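Local coordinates for mandelate racemase/muconate lactonizing enzyme family protein (Azoarcus sp., PDB 2QDE) that belongs to the mandelate racemase/muconate lactonizing enzyme family of the enolase superfamily, is of unknown function here, and carries a bound barium ion, at residues A[60-65]-A[380-385]; A[75-80]-A[87-92]; A[130-135]-A[318-323]; A[200-205]-A[232-237]; A[331-334]-A[340-343]. All blocks are in the same frame, centred on the assembly; numbering follows the deposited sequence.

The five contacts sample the two-domain fold of the enolase superfamily. Contacts 1 and 2 lie at opposite ends of helix 62-78, with centres about 22 Å apart. Contact 4 packs two helices of the barrel domain; its L235 side chain is about 14 Å from the barium ion, which D195, N197, E221 and D246 bind. Contact 3 joins the loop leading into the first barrel strand, 135-140, to the loop after helix 303-315, and contact 5 follows, their centres about 24 Å apart. Along the chain contact 1 spans the others; within one chain none touches another, but across subunits T131 of contact 3 meets K88 of contact 2, and its W318 meets T201 of contact 4.

Contact 1 of 5, residues A[60-65]-A[380-385]; sequences ETQDSI and PGKAAR
K382 lays the end of its side chain across Q62 and D63 at the start of helix 62-78, and its NZ lies between Q62 OE1 and D63 OD1, within bonding distance of each. The amine donates to Q62 OE1 with NZ and OE1 3.0 Å apart; the angle at the oxygen is 135° and the donor sits 32° out of the amide plane. It also forms a salt bridge with D63, in which NZ is 3.2 Å from OD1 and comes from above the carboxylate plane, 55° out of it. The lysine chain is extended beyond CG, which lets it span backbones whose nearest CA atoms, those of D63 and K382, are 9.8 Å apart. Its methylene CE passes 3.5 Å from D63 OD1. Two waters extend the polar cluster: one accepts from D63 N at 3.0 Å and weakly from K382 NZ, while the other donates to D63 OD2 at 2.7 Å and accepts weakly from NZ. Further bonds hold the Q62 amide, its NE2 donating to G33 O and T379 OG1. T61 occupies the N-cap of the helix, and a second subunit packs S67 against T61 and D63. The contact thus ties the link between helix 371-377 and strand 385-387 to the first turn of helix 62-78. With a carboxylate, an amide oxygen and two waters around NZ, the lysine is probably held in its charged form.

Contact 2 of 5, residues A[75-80]-A[87-92]; sequences PKVLLG and EKIVGR
The backbones come closest at V77 and I89, whose CA atoms are 6.6 Å apart, where the last turn of helix 62-78, widened to a pi-type turn, meets helix 86-96. V77 points at the second helix and lies obliquely across I89, its CG1 being 3.7 Å from I89 CG2. Both V77 methyls also meet R92, with CG1 and CG2 each 3.9 Å from R92 CB. V77 CG1 is anti to the backbone N (chi1 -174°), and this sets it against both I89 CG2 and R92 CB. L78 adds its CD2 branch, which crosses I89 at about a right angle and lies 3.8 Å from I89 CG2. The two helices are consecutive in the N-terminal domain, joined by a short loop; L78 and I89 continue inward onto V107 and L111 of helix 101-119. On the exposed side the R92 chain bends at chi3 (71°) and brings a face of its guanidinium against the other backbone, at K76 O and V77 CA. K76 O is 3.1 Å from R92 NH2, but the angle is too poor for a hydrogen bond. A water makes the polar link instead, donating to V77 O and accepting from R92 NH1, 2.8 Å from each of these atoms.

Contact 3 of 5, residues A[130-135]-A[318-323]; sequences KTIERI and WIAQFP
Two loops of the barrel domain meet here: the one that leads into strand 135-140, the first strand of the barrel sheet, and the one that follows helix 303-315 and contains the short 3-10 segment 319-321. The backbones are nearest at I132 and A320, with CA atoms 6.7 Å apart. A320 presents its single methyl toward the opposite loop, and the methyl rests on I132 CG2 and CD1, each 3.9 Å from A320 CB. The isoleucine takes an uncommon first torsion, with CG1 lying between the backbone N and the carbonyl carbon (chi1 56°), while CG2 is anti to the carbonyl carbon. T131 joins from the side through its methyl, CG2 standing 4.0 Å from A320 CB. Its hydroxyl is hydrogen-bonded to A315 O, and the backbone of I132 is bonded to A314; these polar links to the end of helix 303-315 are consistent with holding this loop in place. K88 of a third subunit packs on T131. The contact is made mainly by methyl and methylene groups, though I132 CD1 also touches A320 O; its cohesion is van der Waals packing, the polar links lying at T131 OG1 and the I132 backbone.

Contact 4 of 5, residues A[200-205]-A[232-237]; sequences WTYDQA and MARLRG
From CB outward, the Y202 side chain lies against the arm of R234. CB itself is 4.1 Å from R234 NH1, and the start of the ring faces that same nitrogen, with NH1 3.3 Å from CD1. Further out, CE1 borders the second helix: L235 N lies at the ring edge, in plane, 3.8 Å from CE1, and the L235 CD1 methyl also approaches CE1. At the far end of the ring CZ meets the R234 methylene CD at 3.6 Å. The OH is hydrogen-bonded to D265 of a neighbouring subunit, and within its own chain it lies 3.5 Å from R234 O. Y202 CG is anti to the backbone N (chi1 -179°), which carries the ring away from its own helix and across to the other.

R234 thus uses two parts of its chain over one ring face. CD makes a CH-pi contact, 4.0 Å from the Y202 ring centroid, and CZ makes a cation-pi contact, 4.6 Å from the centroid and 16° off the ring normal. The guanidinium stands nearly upright on the ring, the planes 83° apart, so NH1 points at the face in place of a flat stack. Deeper in, A205 CB packs 3.9 Å from L235 CD2, and L235 continues onto I209 and I243. T201, at the N-cap, precedes the tyrosine, and its N donates to Q204 OE1. Helices 202-212 and 229-236 are successive outer helices of the barrel, and this is side-by-side helix packing of the kind that encloses a beta/alpha-barrel.

Contact 5 of 5, residues A[331-334]-A[340-343]; sequences HIHD and DIDN
I341 sets its CG2 methyl over the H333 imidazole, 3.6 Å from the ring centroid and 13° off the ring normal, a CH-pi contact close to the middle of the face. The nearest ring atom is H333 CD2, 3.5 Å from I341 CG2. The other branch of the isoleucine follows the same side chain back toward its root, with CG1 3.9 Å from H333 CB, while CD1 reaches the CD2 side of the ring. I341 CG2 is anti to its own backbone N, with CG1 on the side of that N (chi1 -58°), and this spreads the two branches along the histidine. At the ring edge, near its plane, N343 O lies 3.6 Å from H333 CE1. On the opposite face the CG2 methyl of I332 sits 3.9 Å above the plane, so the imidazole is held between two aliphatic methyls.

A second-shell bond limits the rotation of the ring: H333 NE2 is hydrogen-bonded to D344 OD1, just beyond the second segment. H333 is itself the first residue to leave helix 328-332, whose end is a Schellman motif with D334, at positive phi, in the C-prime position. I341 also packs on C335, within the short connection between the two segments. The ring therefore combines apolar contacts on both faces with a polar bond at its edge, and the carboxylate at NE2 would be expected to favour a proton on that nitrogen.

Contact 1 of 5, residues A[60-65]-A[380-385]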
# COMPACT_ATOMS: atom_id res chain seq x y z
N GLU A 60 -28.02 7.40 -22.32
CA GLU A 60 -28.79 8.58 -22.72
C GLU A 60 -29.68 8.28 -23.93
O GLU A 60 -29.38 7.41 -24.75
CB GLU A 60 -27.84 9.75 -23.01
CG GLU A 60 -27.11 10.22 -21.74
CD GLU A 60 -26.08 11.30 -22.00
OE1 GLU A 60 -26.46 12.43 -22.37
OE2 GLU A 60 -24.87 11.01 -21.82
N THR A 61 -30.79 9.00 -24.02
CA THR A 61 -31.74 8.81 -25.11
C THR A 61 -32.03 10.13 -25.79
O THR A 61 -31.60 11.18 -25.34
CB THR A 61 -33.08 8.26 -24.59
OG1 THR A 61 -33.66 9.22 -23.69
CG2 THR A 61 -32.88 6.93 -23.87
N GLN A 62 -32.77 10.06 -26.89
CA GLN A 62 -33.14 11.26 -27.62
C GLN A 62 -33.81 12.22 -26.66
O GLN A 62 -33.44 13.39 -26.60
CB GLN A 62 -34.10 10.94 -28.75
CG GLN A 62 -33.48 10.23 -29.93
CD GLN A 62 -34.49 10.05 -31.04
OE1 GLN A 62 -35.59 9.53 -30.81
NE2 GLN A 62 -34.13 10.47 -32.25
N ASP A 63 -34.78 11.72 -25.90
CA ASP A 63 -35.50 12.55 -24.95
C ASP A 63 -34.62 13.06 -23.80
O ASP A 63 -34.78 14.19 -23.36
CB ASP A 63 -36.75 11.81 -24.43
CG ASP A 63 -37.82 11.64 -25.51
OD1 ASP A 63 -37.70 12.27 -26.59
OD2 ASP A 63 -38.80 10.88 -25.30
N SER A 64 -33.68 12.23 -23.34
CA SER A 64 -32.75 12.63 -22.27
C SER A 64 -32.01 13.88 -22.69
O SER A 64 -32.02 14.90 -22.01
CB SER A 64 -31.67 11.56 -22.03
OG SER A 64 -32.21 10.41 -21.44
N ILE A 65 -31.34 13.77 -23.83
CA ILE A 65 -30.56 14.86 -24.37
C ILE A 65 -31.41 16.09 -24.66
O ILE A 65 -31.03 17.21 -24.33
CB ILE A 65 -29.84 14.39 -25.65
CG1 ILE A 65 -28.93 13.21 -25.31
CG2 ILE A 65 -29.05 15.55 -26.27
CD1 ILE A 65 -28.38 12.47 -26.53
N PRO A 380 -40.22 9.55 -36.41
CA PRO A 380 -41.69 9.48 -36.46
C PRO A 380 -42.31 9.67 -35.09
O PRO A 380 -41.86 9.08 -34.11
CB PRO A 380 -41.95 8.08 -37.01
CG PRO A 380 -40.77 7.84 -37.91
CD PRO A 380 -39.62 8.38 -37.08
N GLY A 381 -43.35 10.51 -35.01
CA GLY A 381 -44.03 10.76 -33.75
C GLY A 381 -43.35 11.82 -32.90
O GLY A 381 -43.84 12.18 -31.83
N LYS A 382 -42.21 12.32 -33.38
CA LYS A 382 -41.46 13.33 -32.65
C LYS A 382 -41.28 14.61 -33.45
O LYS A 382 -41.39 14.62 -34.68
CB LYS A 382 -40.09 12.78 -32.23
CG LYS A 382 -40.18 11.69 -31.18
CD LYS A 382 -38.82 11.36 -30.55
CE LYS A 382 -39.02 10.46 -29.33
NZ LYS A 382 -37.73 9.94 -28.76
N ALA A 383 -40.99 15.69 -32.74
CA ALA A 383 -40.80 16.98 -33.38
C ALA A 383 -39.59 17.68 -32.78
O ALA A 383 -39.17 17.38 -31.67
CB ALA A 383 -42.05 17.84 -33.20
N ALA A 384 -39.03 18.62 -33.54
CA ALA A 384 -37.89 19.38 -33.07
C ALA A 384 -38.36 20.27 -31.94
O ALA A 384 -39.53 20.67 -31.91
CB ALA A 384 -37.32 20.23 -34.20
N ARG A 385 -37.47 20.58 -31.00
CA ARG A 385 -37.83 21.45 -29.90
C ARG A 385 -37.00 22.72 -29.97
O ARG A 385 -35.80 22.67 -30.23
CB ARG A 385 -37.62 20.75 -28.57
CG ARG A 385 -38.07 21.60 -27.42
CD ARG A 385 -38.10 20.85 -26.12
NE ARG A 385 -38.44 21.76 -25.03
CZ ARG A 385 -38.41 21.42 -23.76
NH1 ARG A 385 -38.07 20.19 -23.42
NH2 ARG A 385 -38.74 22.31 -22.83
O HOH W 1 -35.91 9.01 -26.24
O HOH W 2 -39.69 8.68 -26.49

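Contact 2 of 5, residues A[75-80]-A[87-92]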
# COMPACT_ATOMS: atom_id res chain seq x y z
N PRO A 75 -31.86 27.50 -20.85
CA PRO A 75 -32.18 28.68 -20.04
C PRO A 75 -31.13 29.07 -19.01
O PRO A 75 -30.83 30.25 -18.82
CB PRO A 75 -33.52 28.31 -19.40
CG PRO A 75 -33.40 26.83 -19.22
CD PRO A 75 -32.77 26.38 -20.52
N LYS A 76 -30.54 28.07 -18.35
CA LYS A 76 -29.56 28.34 -17.32
C LYS A 76 -28.13 28.68 -17.75
O LYS A 76 -27.44 29.40 -17.03
CB LYS A 76 -29.51 27.17 -16.34
CG LYS A 76 -30.82 26.94 -15.58
CD LYS A 76 -31.18 28.15 -14.74
CE LYS A 76 -32.45 27.90 -13.94
NZ LYS A 76 -32.29 26.72 -13.04
N VAL A 77 -27.70 28.20 -18.90
CA VAL A 77 -26.32 28.45 -19.30
C VAL A 77 -26.06 29.01 -20.69
O VAL A 77 -25.18 29.85 -20.86
CB VAL A 77 -25.47 27.16 -19.17
CG1 VAL A 77 -24.00 27.46 -19.45
CG2 VAL A 77 -25.62 26.57 -17.78
N LEU A 78 -26.81 28.53 -21.68
CA LEU A 78 -26.60 28.92 -23.07
C LEU A 78 -27.23 30.22 -23.59
O LEU A 78 -26.54 31.06 -24.18
CB LEU A 78 -27.01 27.76 -23.99
CG LEU A 78 -26.30 26.41 -23.77
CD1 LEU A 78 -26.90 25.36 -24.68
CD2 LEU A 78 -24.81 26.57 -24.01
N LEU A 79 -28.53 30.38 -23.39
CA LEU A 79 -29.23 31.57 -23.87
C LEU A 79 -28.67 32.87 -23.30
O LEU A 79 -28.52 33.02 -22.09
CB LEU A 79 -30.73 31.45 -23.59
CG LEU A 79 -31.40 30.39 -24.46
CD1 LEU A 79 -32.79 30.07 -23.94
CD2 LEU A 79 -31.46 30.89 -25.89
N GLY A 80 -28.35 33.81 -24.20
CA GLY A 80 -27.81 35.09 -23.78
C GLY A 80 -26.31 35.06 -23.51
O GLY A 80 -25.72 36.09 -23.19
N GLU A 87 -14.78 27.28 -21.92
CA GLU A 87 -14.35 26.81 -20.60
C GLU A 87 -15.46 27.11 -19.58
O GLU A 87 -15.85 26.25 -18.79
CB GLU A 87 -13.07 27.53 -20.13
CG GLU A 87 -11.75 27.05 -20.74
CD GLU A 87 -11.07 25.93 -19.96
OE1 GLU A 87 -11.32 25.80 -18.73
OE2 GLU A 87 -10.27 25.19 -20.56
N LYS A 88 -15.96 28.34 -19.61
CA LYS A 88 -17.01 28.77 -18.69
C LYS A 88 -18.27 27.91 -18.80
O LYS A 88 -18.76 27.39 -17.80
CB LYS A 88 -17.35 30.24 -18.94
CG LYS A 88 -18.33 30.83 -17.93
CD LYS A 88 -18.84 32.19 -18.38
CE LYS A 88 -19.92 32.71 -17.45
NZ LYS A 88 -20.61 33.91 -18.02
N ILE A 89 -18.78 27.76 -20.02
CA ILE A 89 -20.00 26.98 -20.25
C ILE A 89 -19.85 25.50 -19.89
O ILE A 89 -20.74 24.92 -19.26
CB ILE A 89 -20.45 27.11 -21.73
CG1 ILE A 89 -20.82 28.57 -22.01
CG2 ILE A 89 -21.65 26.20 -22.00
CD1 ILE A 89 -21.03 28.88 -23.48
N VAL A 90 -18.74 24.89 -20.28
CA VAL A 90 -18.50 23.49 -19.97
C VAL A 90 -18.49 23.32 -18.45
O VAL A 90 -18.99 22.34 -17.92
CB VAL A 90 -17.15 23.00 -20.55
CG1 VAL A 90 -16.83 21.58 -20.07
CG2 VAL A 90 -17.22 23.02 -22.07
N GLY A 91 -17.91 24.30 -17.76
CA GLY A 91 -17.86 24.25 -16.31
C GLY A 91 -19.23 24.38 -15.69
O GLY A 91 -19.60 23.62 -14.79
N ARG A 92 -20.02 25.34 -16.16
CA ARG A 92 -21.36 25.51 -15.62
C ARG A 92 -22.23 24.29 -15.88
O ARG A 92 -23.02 23.89 -15.02
CB ARG A 92 -22.02 26.78 -16.19
CG ARG A 92 -21.32 28.07 -15.77
CD ARG A 92 -22.14 29.28 -16.17
NE ARG A 92 -23.36 29.40 -15.36
CZ ARG A 92 -24.38 30.19 -15.67
NH1 ARG A 92 -24.36 30.93 -16.77
NH2 ARG A 92 -25.44 30.26 -14.86
O HOH W 3 -23.03 30.64 -19.17

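Contact 3 of 5, residues A[130-135]-A[318-323]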
# COMPACT_ATOMS: atom_id res chain seq x y z
N LYS A 130 -3.43 21.78 -36.84
CA LYS A 130 -3.40 20.49 -37.52
C LYS A 130 -2.04 19.80 -37.34
O LYS A 130 -1.10 20.05 -38.09
CB LYS A 130 -3.69 20.67 -39.02
CG LYS A 130 -3.91 19.34 -39.74
CD LYS A 130 -3.98 19.49 -41.26
CE LYS A 130 -5.21 20.27 -41.71
NZ LYS A 130 -5.32 20.29 -43.20
N THR A 131 -1.97 18.91 -36.35
CA THR A 131 -0.74 18.19 -36.05
C THR A 131 -0.39 17.15 -37.12
O THR A 131 0.78 16.98 -37.46
CB THR A 131 -0.83 17.52 -34.66
OG1 THR A 131 -0.85 18.55 -33.66
CG2 THR A 131 0.35 16.60 -34.41
N ILE A 132 -1.39 16.45 -37.63
CA ILE A 132 -1.17 15.49 -38.70
C ILE A 132 -2.22 15.80 -39.77
O ILE A 132 -3.31 16.26 -39.45
CB ILE A 132 -1.31 14.02 -38.22
CG1 ILE A 132 -2.67 13.78 -37.57
CG2 ILE A 132 -0.18 13.69 -37.26
CD1 ILE A 132 -2.92 12.34 -37.20
N GLU A 133 -1.89 15.57 -41.04
CA GLU A 133 -2.82 15.90 -42.12
C GLU A 133 -3.91 14.87 -42.36
O GLU A 133 -5.00 15.22 -42.82
CB GLU A 133 -2.03 16.15 -43.40
CG GLU A 133 -1.04 17.29 -43.24
CD GLU A 133 -0.07 17.41 -44.39
OE1 GLU A 133 0.40 16.35 -44.89
OE2 GLU A 133 0.24 18.55 -44.79
N ARG A 134 -3.64 13.62 -42.04
CA ARG A 134 -4.62 12.57 -42.21
C ARG A 134 -4.51 11.59 -41.05
O ARG A 134 -3.45 11.45 -40.44
CB ARG A 134 -4.44 11.86 -43.55
CG ARG A 134 -3.13 11.14 -43.72
CD ARG A 134 -3.07 10.54 -45.10
NE ARG A 134 -1.88 9.71 -45.29
CZ ARG A 134 -1.63 9.01 -46.40
NH1 ARG A 134 -2.48 9.05 -47.42
NH2 ARG A 134 -0.53 8.28 -46.48
N ILE A 135 -5.62 10.91 -40.77
CA ILE A 135 -5.70 9.99 -39.65
C ILE A 135 -5.85 8.54 -40.08
O ILE A 135 -6.86 8.17 -40.70
CB ILE A 135 -6.92 10.36 -38.77
CG1 ILE A 135 -6.89 11.86 -38.47
CG2 ILE A 135 -6.95 9.52 -37.51
CD1 ILE A 135 -8.22 12.42 -38.00
N TRP A 318 -1.07 14.04 -28.53
CA TRP A 318 -1.02 12.71 -27.96
C TRP A 318 -1.75 11.66 -28.78
O TRP A 318 -1.20 10.60 -29.07
CB TRP A 318 -1.58 12.70 -26.54
CG TRP A 318 -1.37 11.35 -25.92
CD1 TRP A 318 -2.30 10.37 -25.75
CD2 TRP A 318 -0.13 10.81 -25.48
NE1 TRP A 318 -1.71 9.24 -25.23
CE2 TRP A 318 -0.37 9.49 -25.06
CE3 TRP A 318 1.18 11.32 -25.39
CZ2 TRP A 318 0.65 8.66 -24.56
CZ3 TRP A 318 2.19 10.50 -24.90
CH2 TRP A 318 1.92 9.18 -24.49
N ILE A 319 -2.99 11.94 -29.15
CA ILE A 319 -3.76 10.95 -29.89
C ILE A 319 -3.33 10.82 -31.35
O ILE A 319 -3.63 9.81 -31.99
CB ILE A 319 -5.28 11.24 -29.78
CG1 ILE A 319 -6.06 9.95 -30.04
CG2 ILE A 319 -5.67 12.33 -30.76
CD1 ILE A 319 -7.51 10.01 -29.62
N ALA A 320 -2.62 11.82 -31.86
CA ALA A 320 -2.15 11.80 -33.25
C ALA A 320 -1.10 10.71 -33.48
O ALA A 320 -0.61 10.53 -34.59
CB ALA A 320 -1.58 13.17 -33.63
N GLN A 321 -0.75 9.98 -32.42
CA GLN A 321 0.26 8.92 -32.50
C GLN A 321 -0.30 7.53 -32.82
O GLN A 321 0.45 6.63 -33.20
CB GLN A 321 1.00 8.78 -31.18
CG GLN A 321 1.76 9.99 -30.70
CD GLN A 321 2.30 9.79 -29.30
OE1 GLN A 321 1.54 9.74 -28.32
NE2 GLN A 321 3.61 9.64 -29.18
N PHE A 322 -1.61 7.36 -32.66
CA PHE A 322 -2.21 6.04 -32.84
C PHE A 322 -3.31 5.93 -33.89
O PHE A 322 -3.97 6.91 -34.20
CB PHE A 322 -2.78 5.60 -31.50
CG PHE A 322 -1.92 5.99 -30.33
CD1 PHE A 322 -0.73 5.32 -30.07
CD2 PHE A 322 -2.29 7.06 -29.51
CE1 PHE A 322 0.10 5.70 -29.01
CE2 PHE A 322 -1.48 7.45 -28.44
CZ PHE A 322 -0.28 6.77 -28.20
N PRO A 323 -3.50 4.72 -34.46
CA PRO A 323 -4.55 4.54 -35.47
C PRO A 323 -5.89 4.72 -34.76
O PRO A 323 -6.02 4.38 -33.58
CB PRO A 323 -4.31 3.12 -35.98
CG PRO A 323 -3.66 2.43 -34.79
CD PRO A 323 -2.71 3.49 -34.29

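Contact 4 of 5, residues A[200-205]-A[232-237]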
# COMPACT_ATOMS: atom_id res chain seq x y z
N TRP A 200 -18.37 -9.73 -19.45
CA TRP A 200 -17.91 -10.91 -18.71
C TRP A 200 -17.75 -10.83 -17.20
O TRP A 200 -17.42 -9.79 -16.64
CB TRP A 200 -16.57 -11.39 -19.28
CG TRP A 200 -16.65 -11.96 -20.67
CD1 TRP A 200 -17.76 -12.44 -21.30
CD2 TRP A 200 -15.57 -12.12 -21.59
NE1 TRP A 200 -17.44 -12.88 -22.55
CE2 TRP A 200 -16.09 -12.70 -22.76
CE3 TRP A 200 -14.20 -11.83 -21.54
CZ2 TRP A 200 -15.30 -13.00 -23.87
CZ3 TRP A 200 -13.40 -12.12 -22.65
CH2 TRP A 200 -13.96 -12.70 -23.80
N THR A 201 -17.99 -11.97 -16.54
CA THR A 201 -17.78 -12.06 -15.10
C THR A 201 -16.29 -12.43 -15.10
O THR A 201 -15.76 -12.83 -16.13
CB THR A 201 -18.61 -13.21 -14.44
OG1 THR A 201 -18.23 -14.47 -15.01
CG2 THR A 201 -20.11 -13.00 -14.67
N TYR A 202 -15.62 -12.29 -13.96
CA TYR A 202 -14.19 -12.58 -13.93
C TYR A 202 -13.77 -13.95 -14.50
O TYR A 202 -12.85 -14.02 -15.31
CB TYR A 202 -13.66 -12.43 -12.52
CG TYR A 202 -12.18 -12.69 -12.44
CD1 TYR A 202 -11.25 -11.75 -12.87
CD2 TYR A 202 -11.71 -13.92 -11.97
CE1 TYR A 202 -9.88 -12.02 -12.84
CE2 TYR A 202 -10.35 -14.20 -11.94
CZ TYR A 202 -9.44 -13.25 -12.37
OH TYR A 202 -8.11 -13.56 -12.33
N ASP A 203 -14.42 -15.02 -14.05
CA ASP A 203 -14.09 -16.37 -14.51
C ASP A 203 -14.25 -16.53 -16.01
O ASP A 203 -13.42 -17.16 -16.67
CB ASP A 203 -14.96 -17.41 -13.77
CG ASP A 203 -16.44 -17.16 -13.95
OD1 ASP A 203 -16.87 -16.00 -13.75
OD2 ASP A 203 -17.18 -18.12 -14.28
N GLN A 204 -15.33 -15.97 -16.57
CA GLN A 204 -15.56 -16.03 -18.01
C GLN A 204 -14.37 -15.42 -18.74
O GLN A 204 -13.86 -15.98 -19.71
CB GLN A 204 -16.81 -15.24 -18.40
CG GLN A 204 -18.14 -15.97 -18.33
CD GLN A 204 -19.28 -15.10 -18.84
OE1 GLN A 204 -19.48 -13.98 -18.36
NE2 GLN A 204 -20.04 -15.61 -19.81
N ALA A 205 -13.94 -14.24 -18.28
CA ALA A 205 -12.83 -13.54 -18.91
C ALA A 205 -11.55 -14.37 -18.92
O ALA A 205 -10.92 -14.54 -19.95
CB ALA A 205 -12.58 -12.21 -18.19
N MET A 232 -10.17 -5.98 -13.47
CA MET A 232 -9.37 -5.72 -14.66
C MET A 232 -7.90 -5.89 -14.30
O MET A 232 -7.13 -6.49 -15.05
CB MET A 232 -9.63 -4.30 -15.18
CG MET A 232 -11.01 -4.12 -15.85
SD MET A 232 -11.09 -4.74 -17.55
CE MET A 232 -10.28 -3.35 -18.42
N ALA A 233 -7.51 -5.36 -13.14
CA ALA A 233 -6.13 -5.48 -12.69
C ALA A 233 -5.84 -6.95 -12.42
O ALA A 233 -4.84 -7.49 -12.89
CB ALA A 233 -5.91 -4.66 -11.41
N ARG A 234 -6.74 -7.61 -11.69
CA ARG A 234 -6.56 -9.03 -11.36
C ARG A 234 -6.46 -9.90 -12.62
O ARG A 234 -5.76 -10.93 -12.63
CB ARG A 234 -7.71 -9.53 -10.49
CG ARG A 234 -7.45 -10.89 -9.86
CD ARG A 234 -8.73 -11.53 -9.32
NE ARG A 234 -9.47 -10.62 -8.46
CZ ARG A 234 -10.68 -10.14 -8.73
NH1 ARG A 234 -11.29 -10.49 -9.86
NH2 ARG A 234 -11.28 -9.32 -7.89
N LEU A 235 -7.14 -9.49 -13.69
CA LEU A 235 -7.12 -10.23 -14.95
C LEU A 235 -5.77 -10.06 -15.60
O LEU A 235 -5.19 -11.03 -16.10
CB LEU A 235 -8.21 -9.70 -15.89
CG LEU A 235 -8.44 -10.48 -17.19
CD1 LEU A 235 -8.85 -11.91 -16.86
CD2 LEU A 235 -9.55 -9.80 -18.00
N ARG A 236 -5.26 -8.83 -15.60
CA ARG A 236 -3.96 -8.55 -16.19
C ARG A 236 -2.87 -9.39 -15.53
O ARG A 236 -1.81 -9.62 -16.11
CB ARG A 236 -3.62 -7.06 -16.05
CG ARG A 236 -4.56 -6.14 -16.82
CD ARG A 236 -4.07 -4.68 -16.87
NE ARG A 236 -2.73 -4.61 -17.45
CZ ARG A 236 -1.61 -4.55 -16.74
NH1 ARG A 236 -1.67 -4.54 -15.42
NH2 ARG A 236 -0.44 -4.55 -17.36
N GLY A 237 -3.15 -9.86 -14.31
CA GLY A 237 -2.18 -10.67 -13.60
C GLY A 237 -2.29 -12.16 -13.91
O GLY A 237 -1.48 -12.95 -13.44

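Contact 5 of 5, residues A[331-334]-A[340-343]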
# COMPACT_ATOMS: atom_id res chain seq x y z
N HIS A 331 -20.20 2.99 -41.59
CA HIS A 331 -21.09 1.96 -41.08
C HIS A 331 -22.53 2.27 -41.52
O HIS A 331 -23.27 1.38 -41.93
CB HIS A 331 -21.01 1.89 -39.55
CG HIS A 331 -19.65 1.51 -39.05
ND1 HIS A 331 -18.97 2.24 -38.09
CD2 HIS A 331 -18.83 0.47 -39.36
CE1 HIS A 331 -17.80 1.68 -37.85
NE2 HIS A 331 -17.69 0.60 -38.60
N ILE A 332 -22.91 3.54 -41.43
CA ILE A 332 -24.26 3.94 -41.83
C ILE A 332 -24.52 3.68 -43.31
O ILE A 332 -25.59 3.20 -43.70
CB ILE A 332 -24.52 5.44 -41.52
CG1 ILE A 332 -24.64 5.65 -40.01
CG2 ILE A 332 -25.80 5.91 -42.22
CD1 ILE A 332 -24.85 7.11 -39.62
N HIS A 333 -23.54 4.01 -44.14
CA HIS A 333 -23.68 3.85 -45.59
C HIS A 333 -23.09 2.56 -46.16
O HIS A 333 -22.93 2.43 -47.36
CB HIS A 333 -23.08 5.07 -46.28
CG HIS A 333 -23.73 6.36 -45.88
ND1 HIS A 333 -24.98 6.73 -46.33
CD2 HIS A 333 -23.33 7.33 -45.03
CE1 HIS A 333 -25.32 7.88 -45.76
NE2 HIS A 333 -24.34 8.26 -44.97
N ASP A 334 -22.79 1.62 -45.28
CA ASP A 334 -22.24 0.32 -45.67
C ASP A 334 -21.24 0.39 -46.83
O ASP A 334 -21.48 -0.17 -47.90
CB ASP A 334 -23.39 -0.64 -45.99
CG ASP A 334 -22.94 -2.08 -46.14
OD1 ASP A 334 -22.00 -2.49 -45.44
OD2 ASP A 334 -23.53 -2.82 -46.95
N ASP A 340 -18.22 6.78 -51.96
CA ASP A 340 -19.43 5.98 -52.18
C ASP A 340 -20.61 6.45 -51.33
O ASP A 340 -21.57 5.70 -51.13
CB ASP A 340 -19.15 4.50 -51.90
CG ASP A 340 -18.23 3.88 -52.94
OD1 ASP A 340 -18.24 4.36 -54.11
OD2 ASP A 340 -17.50 2.92 -52.60
N ILE A 341 -20.55 7.68 -50.83
CA ILE A 341 -21.63 8.22 -50.01
C ILE A 341 -22.26 9.42 -50.69
O ILE A 341 -21.55 10.37 -51.05
CB ILE A 341 -21.11 8.64 -48.62
CG1 ILE A 341 -20.47 7.44 -47.91
CG2 ILE A 341 -22.26 9.20 -47.79
CD1 ILE A 341 -19.83 7.78 -46.58
N ASP A 342 -23.58 9.41 -50.85
CA ASP A 342 -24.25 10.52 -51.52
C ASP A 342 -25.56 10.97 -50.88
O ASP A 342 -26.21 11.88 -51.39
CB ASP A 342 -24.51 10.15 -52.98
CG ASP A 342 -25.47 8.97 -53.12
OD1 ASP A 342 -25.47 8.08 -52.24
OD2 ASP A 342 -26.20 8.92 -54.13
N ASN A 343 -25.95 10.35 -49.77
CA ASN A 343 -27.20 10.72 -49.13
C ASN A 343 -27.06 10.84 -47.61
O ASN A 343 -27.84 10.26 -46.87
CB ASN A 343 -28.28 9.69 -49.49
CG ASN A 343 -29.67 10.12 -49.05
OD1 ASN A 343 -30.16 9.72 -47.98
ND2 ASN A 343 -30.33 10.95 -49.86